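Aminotransferase (Psychrobacter arcticus 273-4, PDB 3IF2) probably transfers amino groups between amino acids and 2-oxo acids, perhaps valine and pyruvate, using the cofactor pyridoxal 5'-phosphate. Local coordinates at residues A[369-374]-A[411-416]. Residues are numbered along the deposited sequence; the frame is centred on the assembly and turned at random.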
# COMPACT_ATOMS: atom_id res chain seq x y z
N TRP A 369 26.68 12.61 -6.09
CA TRP A 369 27.13 11.41 -6.81
C TRP A 369 28.61 11.63 -7.12
O TRP A 369 28.93 12.50 -7.93
CB TRP A 369 26.29 11.26 -8.06
CG TRP A 369 26.55 10.07 -8.94
CD1 TRP A 369 27.10 10.08 -10.19
CD2 TRP A 369 26.21 8.71 -8.67
NE1 TRP A 369 27.14 8.83 -10.70
CE2 TRP A 369 26.61 7.96 -9.79
CE3 TRP A 369 25.63 8.05 -7.58
CZ2 TRP A 369 26.43 6.58 -9.86
CZ3 TRP A 369 25.46 6.67 -7.65
CH2 TRP A 369 25.86 5.95 -8.78
N LEU A 370 29.46 10.86 -6.44
CA LEU A 370 30.92 10.98 -6.50
C LEU A 370 31.50 9.91 -7.41
O LEU A 370 31.14 8.74 -7.25
CB LEU A 370 31.54 10.84 -5.09
CG LEU A 370 31.45 12.02 -4.09
CD1 LEU A 370 30.10 12.68 -4.07
CD2 LEU A 370 31.83 11.55 -2.69
N TRP A 371 32.38 10.31 -8.34
CA TRP A 371 33.07 9.42 -9.29
C TRP A 371 34.60 9.45 -9.06
O TRP A 371 35.24 10.46 -9.31
CB TRP A 371 32.71 9.80 -10.73
CG TRP A 371 33.44 9.07 -11.85
CD1 TRP A 371 33.96 7.80 -11.82
CD2 TRP A 371 33.62 9.53 -13.19
NE1 TRP A 371 34.51 7.46 -13.03
CE2 TRP A 371 34.31 8.50 -13.90
CE3 TRP A 371 33.29 10.71 -13.87
CZ2 TRP A 371 34.67 8.63 -15.26
CZ3 TRP A 371 33.65 10.85 -15.23
CH2 TRP A 371 34.35 9.81 -15.90
N PHE A 372 35.14 8.33 -8.57
CA PHE A 372 36.56 8.15 -8.31
C PHE A 372 37.18 7.52 -9.57
O PHE A 372 37.11 6.30 -9.73
CB PHE A 372 36.78 7.24 -7.09
CG PHE A 372 36.07 7.70 -5.85
CD1 PHE A 372 36.50 8.84 -5.18
CD2 PHE A 372 34.99 6.99 -5.34
CE1 PHE A 372 35.84 9.27 -4.02
CE2 PHE A 372 34.33 7.42 -4.19
CZ PHE A 372 34.76 8.56 -3.53
N LYS A 373 37.74 8.34 -10.46
CA LYS A 373 38.38 7.81 -11.70
C LYS A 373 39.55 6.86 -11.35
O LYS A 373 40.40 7.22 -10.54
CB LYS A 373 38.91 8.93 -12.63
CG LYS A 373 37.90 9.79 -13.45
CD LYS A 373 38.72 10.83 -14.29
CE LYS A 373 37.90 11.85 -15.12
NZ LYS A 373 37.37 11.40 -16.44
N ASP A 374 39.55 5.66 -11.94
CA ASP A 374 40.61 4.63 -11.76
C ASP A 374 40.87 4.20 -10.31
O ASP A 374 42.02 4.05 -9.89
CB ASP A 374 41.94 5.10 -12.40
CG ASP A 374 41.78 5.57 -13.82
OD1 ASP A 374 40.87 5.09 -14.54
OD2 ASP A 374 42.58 6.44 -14.23
N ALA A 411 30.28 1.66 -13.58
CA ALA A 411 29.35 1.18 -12.55
C ALA A 411 30.03 0.71 -11.24
O ALA A 411 29.34 0.50 -10.24
CB ALA A 411 28.42 0.07 -13.11
N HIS A 412 31.35 0.53 -11.25
CA HIS A 412 32.11 0.16 -10.05
C HIS A 412 32.99 1.30 -9.52
O HIS A 412 33.80 1.07 -8.60
CB HIS A 412 32.99 -1.07 -10.36
CG HIS A 412 32.20 -2.30 -10.68
ND1 HIS A 412 31.39 -2.91 -9.75
CD2 HIS A 412 32.09 -3.02 -11.82
CE1 HIS A 412 30.81 -3.97 -10.31
NE2 HIS A 412 31.22 -4.05 -11.56
N GLU A 413 32.82 2.52 -10.04
CA GLU A 413 33.65 3.69 -9.67
C GLU A 413 32.92 4.85 -8.97
O GLU A 413 33.55 5.83 -8.65
CB GLU A 413 34.43 4.20 -10.90
CG GLU A 413 35.56 3.27 -11.32
CD GLU A 413 36.40 3.79 -12.47
OE1 GLU A 413 36.01 4.80 -13.11
OE2 GLU A 413 37.47 3.17 -12.74
N CYS A 414 31.62 4.71 -8.69
CA CYS A 414 30.89 5.79 -8.04
C CYS A 414 30.21 5.43 -6.73
O CYS A 414 30.09 4.25 -6.39
CB CYS A 414 29.88 6.39 -9.02
SG CYS A 414 30.65 6.91 -10.52
N ILE A 415 29.87 6.47 -5.95
CA ILE A 415 29.08 6.31 -4.72
C ILE A 415 27.99 7.39 -4.64
O ILE A 415 28.16 8.48 -5.19
CB ILE A 415 29.94 6.24 -3.40
CG1 ILE A 415 30.56 7.59 -3.01
CG2 ILE A 415 31.02 5.11 -3.50
CD1 ILE A 415 31.46 7.51 -1.75
N ARG A 416 26.86 7.05 -4.01
CA ARG A 416 25.79 8.02 -3.70
C ARG A 416 25.96 8.40 -2.21
O ARG A 416 26.16 7.51 -1.35
CB ARG A 416 24.39 7.47 -3.93
CG ARG A 416 23.31 8.53 -3.92
CD ARG A 416 21.93 7.90 -3.83
NE ARG A 416 21.66 7.30 -2.53
CZ ARG A 416 20.56 6.61 -2.22
NH1 ARG A 416 19.57 6.43 -3.11
NH2 ARG A 416 20.44 6.12 -1.00
O HOH W 1 38.12 6.02 -14.47
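Trp369 and Trp371 point to the same face of an antiparallel strand pair, and both set CG opposite their own backbone N (chi1 -178° and 174°), which swings the Trp369 indole across toward strand 414-418 and sets that of Trp371 beside Cys414 and Glu413. The pair, strands 367-372 and 414-418, belongs to the mixed sheet of the small domain of a class I/II aminotransferase, and it illustrates how one strand pair can pack aromatic rings along its faces and tie a carboxylate at its end. Leu370 and Ile415 form its hydrogen-bonded pair: Leu370 N gives to Ile415 O at 3.0 Å, and Ile415 N returns a bond to Leu370 O. Cys414 CB lies over a face of the Trp369 indole, 3.6 Å from its CZ2, in a CH-pi contact, while its SG meets both five-membered rings obliquely and sits 3.6 Å from Trp371 CB. With an alanine at Trp369, Cys414 CB would probably lose its aromatic cover and Tyr189 OH its indole N-H donor. Beyond the ring's edge, where Arg416 CB lies in plane, Arg416 NH1 hydrogen-bonds OD1 of Asn217, a residue of the cofactor site, and the arginine side chain comes within about 6 Å (nearest atoms) of bound pyridoxal phosphate. On the other face Ile415 CD1 abuts the edge of the Phe372 ring, 3.8 Å from CE2, and helices 379-388 and 423-441 add to this apolar layer. Where strand 367-372 ends and 414-418 is about to begin, Phe372 N bonds Glu413 O, and the Glu413 side chain, extended beyond CG, carries its carboxylate alongside Asp374. Its OE2 is held by Gln409 and, weakly, by Asp374 N; a water donates to both Glu413 OE1 and Asp374 OD1, which probably eases the proximity of two acids. Trp371 NE1 completes the grip, reaching the anti side of Glu413 OE1 at 3.1 Å, nearly straight (164°), in the indole plane but tilted slightly from that of the carboxylate.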